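Local coordinates for uncharacterized protein (PDB 3NQK), which is of unknown function but joins an amino-terminal region of the E-set clan to a BT_3044-like carboxy-terminal region, both rich in beta-strand, at residues L78-P81 / E82-Y85; T86-E90 / D91-F95; T308-D312 / E313-I317. One frame throughout, in Å; residues are numbered along the deposited sequence.

Interaction 1 of 3, residues L78-P81 / E82-Y85; sequences LYRP and ELWY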
ATOM      1  N   LEU A  78      12.049  27.684 -26.426  1.00 51.36           N
ATOM      2  CA  LEU A  78      10.876  28.139 -27.158  1.00 54.11           C
ATOM      3  C   LEU A  78      10.760  27.456 -28.513  1.00 52.99           C
ATOM      4  O   LEU A  78       9.702  27.444 -29.103  1.00 54.08           O
ATOM      5  CB  LEU A  78      10.929  29.670 -27.362  1.00 58.01           C
ATOM      6  CG  LEU A  78      10.834  30.550 -26.090  1.00 67.86           C
ATOM      7  CD1 LEU A  78      11.596  31.918 -26.260  1.00 68.38           C
ATOM      8  CD2 LEU A  78       9.356  30.775 -25.665  1.00 61.53           C
ATOM      9  N   TYR A  79      11.840  26.850 -28.983  1.00 52.38           N
ATOM     10  CA  TYR A  79      11.865  26.314 -30.344  1.00 52.78           C
ATOM     11  C   TYR A  79      11.599  24.805 -30.425  1.00 51.40           C
ATOM     12  O   TYR A  79      11.782  24.202 -31.478  1.00 51.68           O
ATOM     13  CB  TYR A  79      13.197  26.662 -31.015  1.00 54.04           C
ATOM     14  CG  TYR A  79      13.572  28.125 -30.843  1.00 63.15           C
ATOM     15  CD1 TYR A  79      13.107  29.099 -31.730  1.00 67.71           C
ATOM     16  CD2 TYR A  79      14.330  28.541 -29.748  1.00 65.81           C
ATOM     17  CE1 TYR A  79      13.428  30.445 -31.550  1.00 76.27           C
ATOM     18  CE2 TYR A  79      14.640  29.878 -29.550  1.00 70.28           C
ATOM     19  CZ  TYR A  79      14.196  30.827 -30.450  1.00 76.10           C
ATOM     20  OH  TYR A  79      14.532  32.152 -30.255  1.00 74.56           O
ATOM     21  N   ARG A  80      11.114  24.209 -29.331  1.00 50.38           N
ATOM     22  CA  ARG A  80      10.786  22.784 -29.334  1.00 49.03           C
ATOM     23  C   ARG A  80       9.457  22.483 -28.628  1.00 47.32           C
ATOM     24  O   ARG A  80       9.364  21.536 -27.857  1.00 46.92           O
ATOM     25  CB  ARG A  80      11.930  21.977 -28.710  1.00 50.12           C
ATOM     26  CG  ARG A  80      13.172  21.903 -29.593  1.00 55.04           C
ATOM     27  CD  ARG A  80      14.150  20.854 -29.105  1.00 63.56           C
ATOM     28  NE  ARG A  80      14.635  21.133 -27.750  1.00 74.16           N
ATOM     29  CZ  ARG A  80      15.450  20.324 -27.059  1.00 81.80           C
ATOM     30  NH1 ARG A  80      15.880  19.180 -27.594  1.00 85.91           N
ATOM     31  NH2 ARG A  80      15.832  20.658 -25.826  1.00 80.64           N
ATOM     32  N   PRO A  81       8.400  23.229 -28.980  1.00 47.61           N
ATOM     33  CA  PRO A  81       7.098  23.115 -28.308  1.00 46.57           C
ATOM     34  C   PRO A  81       6.518  21.720 -28.350  1.00 45.58           C
ATOM     35  O   PRO A  81       5.677  21.373 -27.516  1.00 46.27           O
ATOM     36  CB  PRO A  81       6.216  24.088 -29.084  1.00 48.44           C
ATOM     37  CG  PRO A  81       6.863  24.227 -30.402  1.00 50.02           C
ATOM     38  CD  PRO A  81       8.319  24.043 -30.202  1.00 48.35           C
ATOM     39  N   GLU A  82       6.969  20.913 -29.301  1.00 45.90           N
ATOM     40  CA  GLU A  82       6.522  19.540 -29.383  1.00 45.30           C
ATOM     41  C   GLU A  82       6.913  18.720 -28.118  1.00 43.66           C
ATOM     42  O   GLU A  82       6.236  17.752 -27.770  1.00 46.88           O
ATOM     43  CB  GLU A  82       7.042  18.854 -30.674  1.00 46.12           C
ATOM     44  CG  GLU A  82       8.552  18.560 -30.726  1.00 46.11           C
ATOM     45  CD  GLU A  82       9.376  19.737 -31.218  1.00 53.43           C
ATOM     46  OE1 GLU A  82       8.791  20.819 -31.468  1.00 48.78           O
ATOM     47  OE2 GLU A  82      10.618  19.575 -31.358  1.00 52.25           O
ATOM     48  N   LEU A  83       7.963  19.144 -27.420  1.00 41.28           N
ATOM     49  CA  LEU A  83       8.408  18.450 -26.206  1.00 41.14           C
ATOM     50  C   LEU A  83       7.807  19.057 -24.923  1.00 42.30           C
ATOM     51  O   LEU A  83       8.085  18.584 -23.831  1.00 45.64           O
ATOM     52  CB  LEU A  83       9.925  18.499 -26.088  1.00 41.50           C
ATOM     53  CG  LEU A  83      10.778  17.929 -27.216  1.00 45.28           C
ATOM     54  CD1 LEU A  83      12.274  18.117 -26.880  1.00 36.98           C
ATOM     55  CD2 LEU A  83      10.463  16.471 -27.460  1.00 37.95           C
ATOM     56  N   TRP A  84       7.009  20.107 -25.063  1.00 41.84           N
ATOM     57  CA  TRP A  84       6.480  20.835 -23.898  1.00 42.19           C
ATOM     58  C   TRP A  84       5.463  20.047 -23.106  1.00 41.95           C
ATOM     59  O   TRP A  84       4.714  19.241 -23.648  1.00 42.42           O
ATOM     60  CB  TRP A  84       5.809  22.133 -24.344  1.00 43.62           C
ATOM     61  CG  TRP A  84       6.717  23.252 -24.566  1.00 43.72           C
ATOM     62  CD1 TRP A  84       7.995  23.191 -25.029  1.00 38.51           C
ATOM     63  CD2 TRP A  84       6.389  24.630 -24.476  1.00 56.86           C
ATOM     64  NE1 TRP A  84       8.503  24.445 -25.169  1.00 42.24           N
ATOM     65  CE2 TRP A  84       7.535  25.354 -24.846  1.00 55.64           C
ATOM     66  CE3 TRP A  84       5.237  25.334 -24.085  1.00 67.78           C
ATOM     67  CZ2 TRP A  84       7.579  26.750 -24.830  1.00 69.31           C
ATOM     68  CZ3 TRP A  84       5.280  26.723 -24.061  1.00 74.43           C
ATOM     69  CH2 TRP A  84       6.442  27.416 -24.428  1.00 76.90           C
ATOM     70  N   TYR A  85       5.402  20.335 -21.823  1.00 41.71           N
ATOM     71  CA  TYR A  85       4.354  19.827 -20.986  1.00 40.48           C
ATOM     72  C   TYR A  85       3.100  20.673 -21.218  1.00 41.95           C
ATOM     73  O   TYR A  85       3.193  21.842 -21.575  1.00 43.24           O
ATOM     74  CB  TYR A  85       4.765  19.901 -19.533  1.00 38.64           C
ATOM     75  CG  TYR A  85       5.915  19.008 -19.181  1.00 36.76           C
ATOM     76  CD1 TYR A  85       5.762  17.641 -19.155  1.00 31.06           C
ATOM     77  CD2 TYR A  85       7.148  19.536 -18.826  1.00 40.74           C
ATOM     78  CE1 TYR A  85       6.812  16.805 -18.816  1.00 36.76           C
ATOM     79  CE2 TYR A  85       8.206  18.708 -18.472  1.00 40.20           C
ATOM     80  CZ  TYR A  85       8.025  17.340 -18.470  1.00 40.09           C
ATOM     81  OH  TYR A  85       9.057  16.506 -18.113  1.00 43.49           O
TER
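Pro81 and Trp84 meet across a tight local turn in the surface loop that leads from helix 65-76 to strand 86-87, a compact example of 3-10 geometry letting residues three apart touch. Two successive backbone bonds define it. Leu83 N donates to Arg80 O at 2.8 Å and nearly straight (166°), and Trp84 N donates to Pro81 O at 3.1 Å, the second donor approaching from above the carbonyl plane.

Groups also pack across the turn. Pro81 CA sits over one face of the indole, 3.7 Å from the centroid of the five-membered ring of Trp84, a CH-pi contact. The indole is laid there because its CG stands beside the backbone N (chi1 -82°). The six-membered part extends toward Leu78, whose CA lies at the ring edge and whose CD2 comes within 4.5 Å of Trp84 CZ2. At the nitrogen end of the indole, NE1 bonds to Ser77 O, just before the turn. With an alanine in place of Trp84, Ser77 O would probably lose this donor, and Pro81 CA and Leu78 CD2 the indole they lie against.

On the other flank Leu83 CD1 rests over one face of the Arg80 guanidinium, offset toward its rim, 3.8 Å from Arg80 NH1. Arg80 NE is held by Phe76 O, near the end of helix 65-76. The Glu82 carboxylate stands almost square to the guanidinium (84°), and with Glu82 OE2 5.6 Å from Arg80 NE the two groups are not in contact, and any attraction between them is probably weak.

The chemistry therefore implies a turn fixed by backbone bonds and by N-H groups of Arg80 and Trp84 turned back to carbonyls just upstream, with carbon atoms set over flat faces and no salt bridge across it.

Interaction 2 of 3, residues T86-E90 / D91-F95; sequences TEMEE and DKYEF. With EDO (1,2-ethanediol), chain C.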
ATOM      1  N   THR A  86       1.938  20.077 -21.026  1.00 39.91           N
ATOM      2  CA  THR A  86       0.707  20.783 -21.233  1.00 39.87           C
ATOM      3  C   THR A  86      -0.125  20.781 -19.968  1.00 41.11           C
ATOM      4  O   THR A  86      -0.304  19.758 -19.345  1.00 38.29           O
ATOM      5  CB  THR A  86      -0.066  20.166 -22.347  1.00 40.28           C
ATOM      6  OG1 THR A  86       0.735  20.182 -23.534  1.00 40.66           O
ATOM      7  CG2 THR A  86      -1.378  20.938 -22.593  1.00 33.50           C
ATOM      8  N   GLU A  87      -0.601  21.958 -19.575  1.00 45.34           N
ATOM      9  CA  GLU A  87      -1.371  22.090 -18.357  1.00 46.93           C
ATOM     10  C   GLU A  87      -2.617  21.253 -18.453  1.00 46.99           C
ATOM     11  O   GLU A  87      -3.308  21.305 -19.431  1.00 47.75           O
ATOM     12  CB  GLU A  87      -1.736  23.543 -18.111  1.00 47.49           C
ATOM     13  CG  GLU A  87      -2.516  23.763 -16.821  1.00 48.53           C
ATOM     14  CD  GLU A  87      -2.926  25.209 -16.622  1.00 54.22           C
ATOM     15  OE1 GLU A  87      -2.278  26.103 -17.212  1.00 62.11           O
ATOM     16  OE2 GLU A  87      -3.879  25.450 -15.853  1.00 51.74           O
HETATM   17  N   MSE A  88      -2.872  20.442 -17.439  1.00 49.20           N
HETATM   18  CA  MSE A  88      -4.047  19.600 -17.442  1.00 51.44           C
HETATM   19  C   MSE A  88      -5.321  20.428 -17.524  1.00 54.10           C
HETATM   20  O   MSE A  88      -5.415  21.525 -16.945  1.00 53.62           O
HETATM   21  CB  MSE A  88      -4.084  18.739 -16.210  1.00 52.58           C
HETATM   22  CG  MSE A  88      -5.124  17.686 -16.272  1.00 56.06           C
HETATM   23 SE   MSE A  88      -4.617  16.196 -15.231  0.75 54.91          SE
HETATM   24  CE  MSE A  88      -6.024  14.964 -15.714  1.00 62.44           C
ATOM     25  N   GLU A  89      -6.305  19.889 -18.235  1.00 57.35           N
ATOM     26  CA  GLU A  89      -7.554  20.599 -18.501  1.00 60.05           C
ATOM     27  C   GLU A  89      -8.384  20.691 -17.233  1.00 59.40           C
ATOM     28  O   GLU A  89      -8.420  19.755 -16.450  1.00 59.57           O
ATOM     29  CB  GLU A  89      -8.347  19.870 -19.618  1.00 61.79           C
ATOM     30  CG  GLU A  89      -7.615  19.815 -20.995  1.00 65.99           C
ATOM     31  CD  GLU A  89      -8.259  18.811 -21.996  1.00 73.30           C
ATOM     32  OE1 GLU A  89      -8.416  17.603 -21.642  1.00 64.36           O
ATOM     33  OE2 GLU A  89      -8.537  19.224 -23.149  1.00 68.10           O
ATOM     34  N   GLU A  90      -9.069  21.813 -17.046  1.00 60.90           N
ATOM     35  CA  GLU A  90      -9.873  22.033 -15.828  1.00 63.78           C
ATOM     36  C   GLU A  90     -11.031  21.041 -15.678  1.00 62.29           C
ATOM     37  O   GLU A  90     -11.469  20.763 -14.572  1.00 62.38           O
ATOM     38  CB  GLU A  90     -10.408  23.463 -15.790  1.00 67.09           C
ATOM     39  CG  GLU A  90      -9.295  24.533 -15.705  1.00 78.43           C
ATOM     40  CD  GLU A  90      -9.838  25.966 -15.571  1.00 90.42           C
ATOM     41  OE1 GLU A  90     -11.077  26.134 -15.431  1.00 95.81           O
ATOM     42  OE2 GLU A  90      -9.018  26.916 -15.604  1.00 90.22           O
ATOM     43  N   ASP A  91     -11.509  20.503 -16.787  1.00 62.94           N
ATOM     44  CA  ASP A  91     -12.618  19.557 -16.746  1.00 64.84           C
ATOM     45  C   ASP A  91     -12.161  18.151 -16.338  1.00 62.70           C
ATOM     46  O   ASP A  91     -12.988  17.276 -16.109  1.00 63.65           O
ATOM     47  CB  ASP A  91     -13.353  19.515 -18.113  1.00 67.01           C
ATOM     48  CG  ASP A  91     -12.479  18.928 -19.258  1.00 72.84           C
ATOM     49  OD1 ASP A  91     -12.230  17.697 -19.265  1.00 66.48           O
ATOM     50  OD2 ASP A  91     -12.138  19.688 -20.198  1.00 85.68           O
ATOM     51  N   LYS A  92     -10.842  17.957 -16.203  1.00 58.66           N
ATOM     52  CA  LYS A  92     -10.283  16.627 -15.941  1.00 56.00           C
ATOM     53  C   LYS A  92      -9.893  16.374 -14.469  1.00 53.04           C
ATOM     54  O   LYS A  92      -9.501  15.250 -14.122  1.00 49.70           O
ATOM     55  CB  LYS A  92      -9.051  16.382 -16.836  1.00 57.20           C
ATOM     56  CG  LYS A  92      -9.342  16.336 -18.383  1.00 63.04           C
ATOM     57  CD  LYS A  92     -10.178  15.087 -18.801  1.00 63.89           C
ATOM     58  CE  LYS A  92     -10.289  14.944 -20.353  1.00 63.01           C
ATOM     59  NZ  LYS A  92     -11.035  16.077 -21.006  1.00 65.59           N
ATOM     60  N   TYR A  93     -10.013  17.398 -13.606  1.00 51.82           N
ATOM     61  CA  TYR A  93      -9.614  17.260 -12.186  1.00 49.00           C
ATOM     62  C   TYR A  93     -10.359  18.218 -11.244  1.00 50.18           C
ATOM     63  O   TYR A  93     -10.800  19.273 -11.649  1.00 51.81           O
ATOM     64  CB  TYR A  93      -8.118  17.512 -12.044  1.00 47.16           C
ATOM     65  CG  TYR A  93      -7.748  18.962 -12.222  1.00 46.12           C
ATOM     66  CD1 TYR A  93      -7.875  19.868 -11.171  1.00 45.17           C
ATOM     67  CD2 TYR A  93      -7.340  19.442 -13.449  1.00 37.75           C
ATOM     68  CE1 TYR A  93      -7.577  21.199 -11.342  1.00 48.57           C
ATOM     69  CE2 TYR A  93      -7.032  20.775 -13.628  1.00 42.74           C
ATOM     70  CZ  TYR A  93      -7.141  21.645 -12.573  1.00 48.93           C
ATOM     71  OH  TYR A  93      -6.858  22.968 -12.760  1.00 54.49           O
ATOM     72  N   GLU A  94     -10.426  17.844  -9.967  1.00 52.24           N
ATOM     73  CA  GLU A  94     -10.972  18.714  -8.898  1.00 54.38           C
ATOM     74  C   GLU A  94     -10.206  18.443  -7.620  1.00 50.13           C
ATOM     75  O   GLU A  94      -9.824  17.326  -7.366  1.00 48.05           O
ATOM     76  CB  GLU A  94     -12.475  18.423  -8.641  1.00 58.43           C
ATOM     77  CG  GLU A  94     -13.452  18.831  -9.801  1.00 74.25           C
ATOM     78  CD  GLU A  94     -13.725  20.363  -9.867  1.00 89.31           C
ATOM     79  OE1 GLU A  94     -13.044  21.135  -9.148  1.00 99.00           O
ATOM     80  OE2 GLU A  94     -14.621  20.776 -10.640  1.00 90.37           O
ATOM     81  N   PHE A  95      -9.955  19.478  -6.832  1.00 48.37           N
ATOM     82  CA  PHE A  95      -9.411  19.288  -5.486  1.00 46.30           C
ATOM     83  C   PHE A  95      -9.793  20.464  -4.610  1.00 47.45           C
ATOM     84  O   PHE A  95     -10.003  21.556  -5.102  1.00 48.80           O
ATOM     85  CB  PHE A  95      -7.888  19.106  -5.516  1.00 44.18           C
ATOM     86  CG  PHE A  95      -7.154  20.288  -6.010  1.00 37.83           C
ATOM     87  CD1 PHE A  95      -6.884  21.344  -5.178  1.00 41.35           C
ATOM     88  CD2 PHE A  95      -6.718  20.347  -7.311  1.00 43.79           C
ATOM     89  CE1 PHE A  95      -6.230  22.463  -5.652  1.00 43.34           C
ATOM     90  CE2 PHE A  95      -6.040  21.464  -7.783  1.00 39.25           C
ATOM     91  CZ  PHE A  95      -5.820  22.517  -6.965  1.00 36.12           C
TER
HETATM   92  C1  EDO C 402      -9.769  23.084  -8.114  1.00 62.44           C
HETATM   93  O1  EDO C 402     -10.769  22.046  -8.125  1.00 54.49           O
HETATM   94  C2  EDO C 402     -10.124  24.144  -7.062  1.00 70.33           C
HETATM   95  O2  EDO C 402      -8.957  24.500  -6.299  1.00 70.74           O
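The ring of Tyr93 is framed by carbonyls of the preceding chain: Glu90 O lies over one face, while Met88 O meets the ring edge in plane, 3.8 Å from Tyr93 CE2. A second ring, that of Phe95, carries C1 of an ethanediol over its centre, 4.0 Å above the plane; this molecule probably comes from the crystallisation liquor, and its O1 accepts from Phe95 N and donates to Glu94 OE1.

The motif is a type I beta turn from Glu89 to Lys92, closed by Lys92 N donating to Glu89 O at 3.0 Å. It illustrates how a chain changes sheets: strand 86-87 pairs with strand 125-133, whereas strand 93-94 pairs with strand 107-115. Tyr93, its CG set in the crowded position between backbone N and carbonyl carbon (chi1 72°), packs on Val63, Phe114 and Leu127, so that it reaches residues of both sheets.

Met88, a selenomethionine in the crystal, runs past Tyr93 in the opposite direction, its CG 4.0 Å from Tyr93 CD2. The Met88 side chain crosses that of Lys92 at about a right angle, bringing Met88 CE to 3.5 Å from Lys92 CB.

Around the outside of the turn Glu89, Asp91 and Lys92 form a salt-bridge network. The lysine, bent at chi2 and chi4, runs beside Glu89, and its ammonium probably eases the proximity of the two carboxylates. Lys92 NZ reaches Asp91 OD1 on the syn lone pair at 2.7 Å, and it meets Glu89 OE1 at 3.1 Å from above the carboxylate plane.

Interaction 3 of 3, residues T308-D312 / E313-I317; sequences TQIPD and EDQQI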
ATOM      1  N   THR A 308       4.446  -9.086  -4.683  1.00 50.48           N
ATOM      2  CA  THR A 308       3.296  -9.882  -4.218  1.00 51.52           C
ATOM      3  C   THR A 308       3.005  -9.658  -2.760  1.00 57.11           C
ATOM      4  O   THR A 308       1.870  -9.791  -2.328  1.00 59.50           O
ATOM      5  CB  THR A 308       3.546 -11.320  -4.393  1.00 49.39           C
ATOM      6  OG1 THR A 308       4.713 -11.681  -3.648  1.00 47.55           O
ATOM      7  CG2 THR A 308       3.756 -11.645  -5.848  1.00 49.44           C
ATOM      8  N   GLN A 309       4.041  -9.351  -1.992  1.00 61.26           N
ATOM      9  CA  GLN A 309       3.886  -9.104  -0.577  1.00 64.77           C
ATOM     10  C   GLN A 309       2.845  -8.018  -0.334  1.00 66.55           C
ATOM     11  O   GLN A 309       2.191  -7.998   0.723  1.00 70.48           O
ATOM     12  CB  GLN A 309       5.244  -8.736   0.072  1.00 65.02           C
ATOM     13  CG  GLN A 309       6.114  -9.981   0.413  1.00 67.96           C
ATOM     14  CD  GLN A 309       7.594  -9.649   0.691  1.00 70.31           C
ATOM     15  OE1 GLN A 309       8.068  -8.528   0.424  1.00 63.31           O
ATOM     16  NE2 GLN A 309       8.336 -10.644   1.199  1.00 62.47           N
ATOM     17  N   ILE A 310       2.672  -7.131  -1.316  1.00 66.18           N
ATOM     18  CA  ILE A 310       1.632  -6.087  -1.247  1.00 66.40           C
ATOM     19  C   ILE A 310       0.373  -6.536  -2.011  1.00 69.96           C
ATOM     20  O   ILE A 310       0.448  -6.892  -3.184  1.00 69.63           O
ATOM     21  CB  ILE A 310       2.122  -4.774  -1.815  1.00 63.16           C
ATOM     22  CG1 ILE A 310       3.382  -4.318  -1.063  1.00 58.02           C
ATOM     23  CG2 ILE A 310       1.030  -3.738  -1.727  1.00 57.95           C
ATOM     24  CD1 ILE A 310       4.022  -3.055  -1.625  1.00 48.77           C
ATOM     25  N   PRO A 311      -0.790  -6.524  -1.335  1.00 74.53           N
ATOM     26  CA  PRO A 311      -2.020  -7.048  -1.943  1.00 74.51           C
ATOM     27  C   PRO A 311      -2.777  -6.020  -2.854  1.00 72.35           C
ATOM     28  O   PRO A 311      -3.392  -6.426  -3.857  1.00 70.53           O
ATOM     29  CB  PRO A 311      -2.860  -7.431  -0.730  1.00 76.39           C
ATOM     30  CG  PRO A 311      -2.444  -6.429   0.357  1.00 79.03           C
ATOM     31  CD  PRO A 311      -1.039  -5.938   0.003  1.00 76.44           C
ATOM     32  N   ASP A 312      -2.731  -4.722  -2.499  1.00 69.12           N
ATOM     33  CA  ASP A 312      -3.377  -3.669  -3.313  1.00 68.71           C
ATOM     34  C   ASP A 312      -2.819  -3.662  -4.756  1.00 66.29           C
ATOM     35  O   ASP A 312      -1.611  -3.614  -4.960  1.00 66.00           O
ATOM     36  CB  ASP A 312      -3.171  -2.298  -2.679  1.00 69.54           C
ATOM     37  CG  ASP A 312      -3.828  -1.174  -3.485  1.00 73.30           C
ATOM     38  OD1 ASP A 312      -5.042  -1.282  -3.766  1.00 75.63           O
ATOM     39  OD2 ASP A 312      -3.137  -0.176  -3.809  1.00 72.79           O
ATOM     40  N   GLU A 313      -3.714  -3.661  -5.738  1.00 64.22           N
ATOM     41  CA  GLU A 313      -3.317  -3.806  -7.146  1.00 62.51           C
ATOM     42  C   GLU A 313      -2.489  -2.630  -7.688  1.00 59.57           C
ATOM     43  O   GLU A 313      -1.640  -2.821  -8.556  1.00 57.39           O
ATOM     44  CB  GLU A 313      -4.549  -4.057  -8.040  1.00 63.38           C
ATOM     45  CG  GLU A 313      -5.602  -2.925  -8.043  1.00 66.78           C
ATOM     46  CD  GLU A 313      -6.781  -3.223  -8.985  1.00 73.41           C
ATOM     47  OE1 GLU A 313      -6.763  -4.285  -9.653  1.00 70.32           O
ATOM     48  OE2 GLU A 313      -7.715  -2.391  -9.058  1.00 81.44           O
ATOM     49  N   ASP A 314      -2.728  -1.432  -7.171  1.00 58.05           N
ATOM     50  CA  ASP A 314      -1.993  -0.238  -7.628  1.00 57.30           C
ATOM     51  C   ASP A 314      -0.663  -0.081  -6.906  1.00 57.00           C
ATOM     52  O   ASP A 314       0.365   0.189  -7.522  1.00 54.22           O
ATOM     53  CB  ASP A 314      -2.829   1.031  -7.395  1.00 58.17           C
ATOM     54  CG  ASP A 314      -4.058   1.099  -8.277  1.00 60.79           C
ATOM     55  OD1 ASP A 314      -4.281   0.168  -9.060  1.00 62.22           O
ATOM     56  OD2 ASP A 314      -4.799   2.101  -8.188  1.00 65.77           O
ATOM     57  N   GLN A 315      -0.712  -0.197  -5.583  1.00 59.32           N
ATOM     58  CA  GLN A 315       0.451   0.030  -4.733  1.00 60.08           C
ATOM     59  C   GLN A 315       1.566  -0.992  -5.003  1.00 56.08           C
ATOM     60  O   GLN A 315       2.749  -0.659  -4.933  1.00 56.59           O
ATOM     61  CB  GLN A 315       0.013  -0.009  -3.239  1.00 64.09           C
ATOM     62  CG  GLN A 315       1.166   0.164  -2.184  1.00 75.01           C
ATOM     63  CD  GLN A 315       1.721   1.595  -2.102  1.00 78.98           C
ATOM     64  OE1 GLN A 315       0.966   2.576  -2.129  1.00 84.12           O
ATOM     65  NE2 GLN A 315       3.043   1.708  -1.942  1.00 73.98           N
ATOM     66  N   GLN A 316       1.175  -2.213  -5.377  1.00 51.78           N
ATOM     67  CA  GLN A 316       2.129  -3.322  -5.562  1.00 47.80           C
ATOM     68  C   GLN A 316       3.074  -3.155  -6.773  1.00 45.76           C
ATOM     69  O   GLN A 316       4.135  -3.770  -6.816  1.00 46.14           O
ATOM     70  CB  GLN A 316       1.374  -4.681  -5.669  1.00 47.19           C
ATOM     71  CG  GLN A 316       0.538  -4.864  -6.950  1.00 43.44           C
ATOM     72  CD  GLN A 316      -0.242  -6.211  -6.992  1.00 50.58           C
ATOM     73  OE1 GLN A 316      -0.458  -6.855  -5.965  1.00 60.12           O
ATOM     74  NE2 GLN A 316      -0.667  -6.609  -8.185  1.00 47.71           N
ATOM     75  N   ILE A 317       2.692  -2.346  -7.751  1.00 42.12           N
ATOM     76  CA  ILE A 317       3.523  -2.202  -8.955  1.00 42.00           C
ATOM     77  C   ILE A 317       4.792  -1.446  -8.644  1.00 41.98           C
ATOM     78  O   ILE A 317       4.770  -0.479  -7.906  1.00 44.79           O
ATOM     79  CB  ILE A 317       2.793  -1.451 -10.086  1.00 41.44           C
ATOM     80  CG1 ILE A 317       1.518  -2.187 -10.486  1.00 35.76           C
ATOM     81  CG2 ILE A 317       3.714  -1.295 -11.289  1.00 35.49           C
ATOM     82  CD1 ILE A 317       0.477  -1.295 -11.057  1.00 31.84           C
TER
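Two first torsions, both with CG turned directly opposite the residue's own backbone N, set the key groups: that of Asp312 (chi1 -180°) brings its carboxylate to Gln315, and that of Gln315 (178°) brings its CG to Ile310. The first places Asp312 OD2 in front of the backbone three residues on, where Gln315 N donates to it at 3.0 Å. The N-H comes from above the carboxylate plane. Asp312 OD2 also lies 3.2 Å from Gln315 CB, and the two side chains cross at about a right angle.

The second sets CG of Gln315 against the branch methyl CG2 of Ile310, at 3.9 Å. Beside it, Ile310 CB packs against Gln316 CB, also at 3.9 Å, so the isoleucine bears on two consecutive residues of the turn. Ile310 additionally packs against Gln315 of the second subunit, which places this contact of Ile310 with the aliphatic parts of two glutamines at the dimer contact.

The backbone of Asp312 joins in: Gln316 N donates to Asp312 O at 3.1 Å, with an angle of 146° at the hydrogen. Asp312 thus receives two N-H groups, one through its side chain and one through its carbonyl. Its neighbour Asp314 makes a salt bridge with Arg32 instead, tying the turn to strand 27-32.

One aspartate bonding through OD2 to the third residue ahead and through its carbonyl to the fourth is an Asx motif. Here it turns the chain beyond strand 292-307; residues 313-316 have helical backbone angles and overlap a type I beta turn, Asp314 to Ile317, whose closing bond is weak.

The three contacts are all turns closed by neighbours in sequence, and they lie in series along the chain. Interactions 1 and 2 adjoin directly, with centres about 20 Å apart: the first brings the chain off helix 65-76, the second carries it from one sheet to another. Lys124 links their surroundings, bonding to Leu83 O and pairing through its backbone with Thr86. Interaction 3 stands apart, its nearest atoms about 20 Å from interaction 1 and about 15 Å from interaction 2. Of the three, it alone is touched by the second subunit. No functional site is known; the ethanediol beside 91-95 does not establish one.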